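Local coordinates for possible adhesin (PDB 4WA0), which probably mediates attachment of the extreme thermophile Caldicellulosiruptor to cellulose, as a tapirin, and is represented here by its magnesium-binding C-terminal beta-helix domain, at residues I274-R279 with S288-H293. Numbering follows the deposited sequence.
Sequences IEISAR and STLQLH. With MG (magnesium ion), chain B.
Ile276 makes the whole apolar contact from the helical side, meeting Leu290 chiefly with CG2 and Leu292 with CD1. Its CG2 methyl lies 3.7 Å from Leu290 CD2, the two side chains reaching toward each other tip to tip. The other branch, with CG1 anti to the carbonyl carbon (chi1 -62°) and the chain extended beyond it, carries CD1 to 3.8 Å from Leu292 CD1; here the side chains cross at about a right angle. Leu290 CD2 also approaches Ile276 CD1, at 4.1 Å, and so sits against both branches. The backbones stay well apart, 9.4 Å between Ile276 CA and Leu292 CA, and the 115 Å² buried between the segments comes from Ile276, Leu290 and Leu292. Ile261 of strand 258-263 and Phe287 also touch Ile276.

Metal coordination involves the neighbouring residue. Glu275 OE1 binds the magnesium ion at 2.5 Å, whereas OE2 stays 3.3 Å from the ion, so the carboxylate is monodentate. Asp239 OD1 and the carbonyl oxygens of Val241, Ser243 and Leu246 also bind the ion. Ser248 OG hydrogen-bonds both Glu275 OE2 and Arg279 NE, and a salt bridge from Arg279 NH1 to Asp239 OD2 ties a second ligand to the same helix.

Helix 269-280 thus packs against Leu290 and Leu292 through Ile276 while contributing one magnesium ligand, Glu275 OE1, as a helical cap over one end of a parallel beta-helix would.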
ATOM      1  N   ILE A 274       5.363  24.947  15.233  1.00 16.39           N
ATOM      2  CA  ILE A 274       5.483  25.701  16.447  1.00 17.94           C
ATOM      3  C   ILE A 274       6.025  24.849  17.600  1.00 17.75           C
ATOM      4  O   ILE A 274       6.959  25.303  18.303  1.00 18.43           O
ATOM      5  CB  ILE A 274       4.116  26.321  16.828  1.00 19.43           C
ATOM      6  CG1 ILE A 274       3.771  27.414  15.800  1.00 21.46           C
ATOM      7  CG2 ILE A 274       4.173  26.823  18.281  1.00 19.79           C
ATOM      8  CD1 ILE A 274       2.332  27.863  15.816  1.00 22.69           C
ATOM      9  N   GLU A 275       5.571  23.591  17.698  1.00 16.46           N
ATOM     10  CA  GLU A 275       6.067  22.632  18.706  1.00 16.29           C
ATOM     11  C   GLU A 275       7.534  22.329  18.436  1.00 16.46           C
ATOM     12  O   GLU A 275       8.330  22.292  19.373  1.00 18.47           O
ATOM     13  CB  GLU A 275       5.250  21.356  18.674  1.00 16.76           C
ATOM     14  CG  GLU A 275       5.643  20.271  19.692  1.00 15.74           C
ATOM     15  CD  GLU A 275       5.337  20.588  21.139  1.00 19.54           C
ATOM     16  OE1 GLU A 275       4.518  21.498  21.374  1.00 20.93           O
ATOM     17  OE2 GLU A 275       5.906  19.896  22.052  1.00 19.20           O
ATOM     18  N   ILE A 276       7.874  22.119  17.167  1.00 15.79           N
ATOM     19  CA  ILE A 276       9.273  21.788  16.795  1.00 17.34           C
ATOM     20  C   ILE A 276      10.244  22.925  17.143  1.00 16.83           C
ATOM     21  O   ILE A 276      11.342  22.707  17.723  1.00 17.86           O
ATOM     22  CB  ILE A 276       9.443  21.396  15.308  1.00 15.95           C
ATOM     23  CG1 ILE A 276       8.636  20.109  14.958  1.00 16.54           C
ATOM     24  CG2 ILE A 276      10.921  21.249  14.910  1.00 16.66           C
ATOM     25  CD1 ILE A 276       8.340  19.966  13.485  1.00 15.31           C
ATOM     26  N   SER A 277       9.846  24.122  16.810  0.63 18.54           N
ATOM     27  CA  SER A 277      10.690  25.273  17.048  0.63 20.03           C
ATOM     28  C   SER A 277      10.952  25.466  18.565  0.63 22.44           C
ATOM     29  O   SER A 277      12.090  25.724  19.035  0.63 22.91           O
ATOM     30  CB  SER A 277      10.006  26.497  16.448  0.63 20.88           C
ATOM     31  OG  SER A 277       9.950  26.424  15.046  0.63 21.53           O
ATOM     32  N   ALA A 278       9.903  25.321  19.356  1.00 20.92           N
ATOM     33  CA  ALA A 278      10.039  25.427  20.789  1.00 23.63           C
ATOM     34  C   ALA A 278      10.914  24.318  21.336  1.00 23.26           C
ATOM     35  O   ALA A 278      11.767  24.582  22.191  1.00 22.39           O
ATOM     36  CB  ALA A 278       8.666  25.432  21.484  1.00 23.20           C
ATOM     37  N   ARG A 279      10.760  23.068  20.866  1.00 19.71           N
ATOM     38  CA  ARG A 279      11.522  21.952  21.449  1.00 20.49           C
ATOM     39  C   ARG A 279      13.003  22.060  21.089  1.00 19.78           C
ATOM     40  O   ARG A 279      13.865  21.743  21.917  1.00 21.67           O
ATOM     41  CB  ARG A 279      11.014  20.598  20.925  1.00 20.63           C
ATOM     42  CG  ARG A 279      11.811  19.390  21.377  1.00 20.36           C
ATOM     43  CD  ARG A 279      11.863  19.203  22.865  1.00 25.06           C
ATOM     44  NE  ARG A 279      10.529  19.024  23.428  1.00 23.96           N
ATOM     45  CZ  ARG A 279      10.170  19.349  24.658  1.00 26.32           C
ATOM     46  NH1 ARG A 279       8.919  19.157  25.079  1.00 24.59           N
ATOM     47  NH2 ARG A 279      11.037  19.960  25.450  1.00 28.10           N
ATOM     48  N   SER A 288      12.512  19.755   5.833  1.00 42.85           N
ATOM     49  CA  SER A 288      13.520  18.992   5.099  1.00 49.86           C
ATOM     50  C   SER A 288      14.843  19.049   5.935  1.00 48.41           C
ATOM     51  O   SER A 288      15.803  18.303   5.713  1.00 54.85           O
ATOM     52  CB  SER A 288      13.659  19.553   3.672  1.00 50.33           C
ATOM     53  OG  SER A 288      13.842  20.967   3.721  1.00 54.04           O
ATOM     54  N   THR A 289      14.844  19.946   6.910  1.00 44.60           N
ATOM     55  CA  THR A 289      15.912  20.151   7.870  1.00 45.28           C
ATOM     56  C   THR A 289      16.067  19.071   9.026  1.00 42.39           C
ATOM     57  O   THR A 289      16.898  19.288   9.960  1.00 34.73           O
ATOM     58  CB  THR A 289      15.613  21.531   8.514  1.00 54.30           C
ATOM     59  OG1 THR A 289      14.196  21.669   8.777  1.00 57.19           O
ATOM     60  CG2 THR A 289      15.991  22.653   7.558  1.00 59.94           C
ATOM     61  N   LEU A 290      15.291  17.941   8.969  1.00 31.21           N
ATOM     62  CA  LEU A 290      14.862  17.266  10.200  1.00 27.84           C
ATOM     63  C   LEU A 290      14.380  15.844  10.011  1.00 21.26           C
ATOM     64  O   LEU A 290      13.772  15.544   9.018  1.00 23.30           O
ATOM     65  CB  LEU A 290      13.677  18.118  10.659  1.00 36.23           C
ATOM     66  CG  LEU A 290      13.082  18.096  12.008  1.00 38.67           C
ATOM     67  CD1 LEU A 290      14.209  18.299  12.997  1.00 39.18           C
ATOM     68  CD2 LEU A 290      12.075  19.226  12.054  1.00 39.19           C
ATOM     69  N   GLN A 291      14.674  14.942  10.940  0.64 16.69           N
ATOM     70  CA  GLN A 291      14.018  13.675  10.866  0.64 16.27           C
ATOM     71  C   GLN A 291      12.780  13.742  11.761  0.64 16.05           C
ATOM     72  O   GLN A 291      12.886  13.937  12.970  0.64 17.65           O
ATOM     73  CB  GLN A 291      14.865  12.519  11.281  0.64 16.11           C
ATOM     74  CG  GLN A 291      14.112  11.217  11.026  0.64 16.59           C
ATOM     75  CD  GLN A 291      14.925  10.002  11.246  0.64 15.89           C
ATOM     76  OE1 GLN A 291      14.421   9.054  11.823  0.64 14.04           O
ATOM     77  NE2 GLN A 291      16.180   9.984  10.760  0.64 18.14           N
ATOM     78  N   LEU A 292      11.629  13.519  11.168  1.00 13.58           N
ATOM     79  CA  LEU A 292      10.355  13.812  11.865  1.00 12.50           C
ATOM     80  C   LEU A 292       9.426  12.607  11.907  1.00 11.29           C
ATOM     81  O   LEU A 292       9.187  11.990  10.906  1.00 10.57           O
ATOM     82  CB  LEU A 292       9.659  14.937  11.098  1.00 13.50           C
ATOM     83  CG  LEU A 292       8.299  15.455  11.576  1.00 14.43           C
ATOM     84  CD1 LEU A 292       8.420  16.171  12.908  1.00 15.99           C
ATOM     85  CD2 LEU A 292       7.742  16.394  10.558  1.00 15.40           C
ATOM     86  N   HIS A 293       8.873  12.330  13.094  1.00 11.92           N
ATOM     87  CA  HIS A 293       7.931  11.256  13.300  1.00 11.78           C
ATOM     88  C   HIS A 293       6.653  11.876  13.891  1.00 13.60           C
ATOM     89  O   HIS A 293       6.726  12.489  14.910  1.00 12.51           O
ATOM     90  CB  HIS A 293       8.519  10.204  14.201  1.00 13.70           C
ATOM     91  CG  HIS A 293       9.825   9.703  13.683  1.00 12.66           C
ATOM     92  ND1 HIS A 293       9.874   8.767  12.693  1.00 14.02           N
ATOM     93  CD2 HIS A 293      11.100  10.086  13.909  1.00 14.45           C
ATOM     94  CE1 HIS A 293      11.131   8.579  12.324  1.00 12.75           C
ATOM     95  NE2 HIS A 293      11.886   9.379  13.031  1.00 12.72           N
TER
HETATM   96 MG    MG B 601       3.330  21.433  23.542  1.00 21.71          MG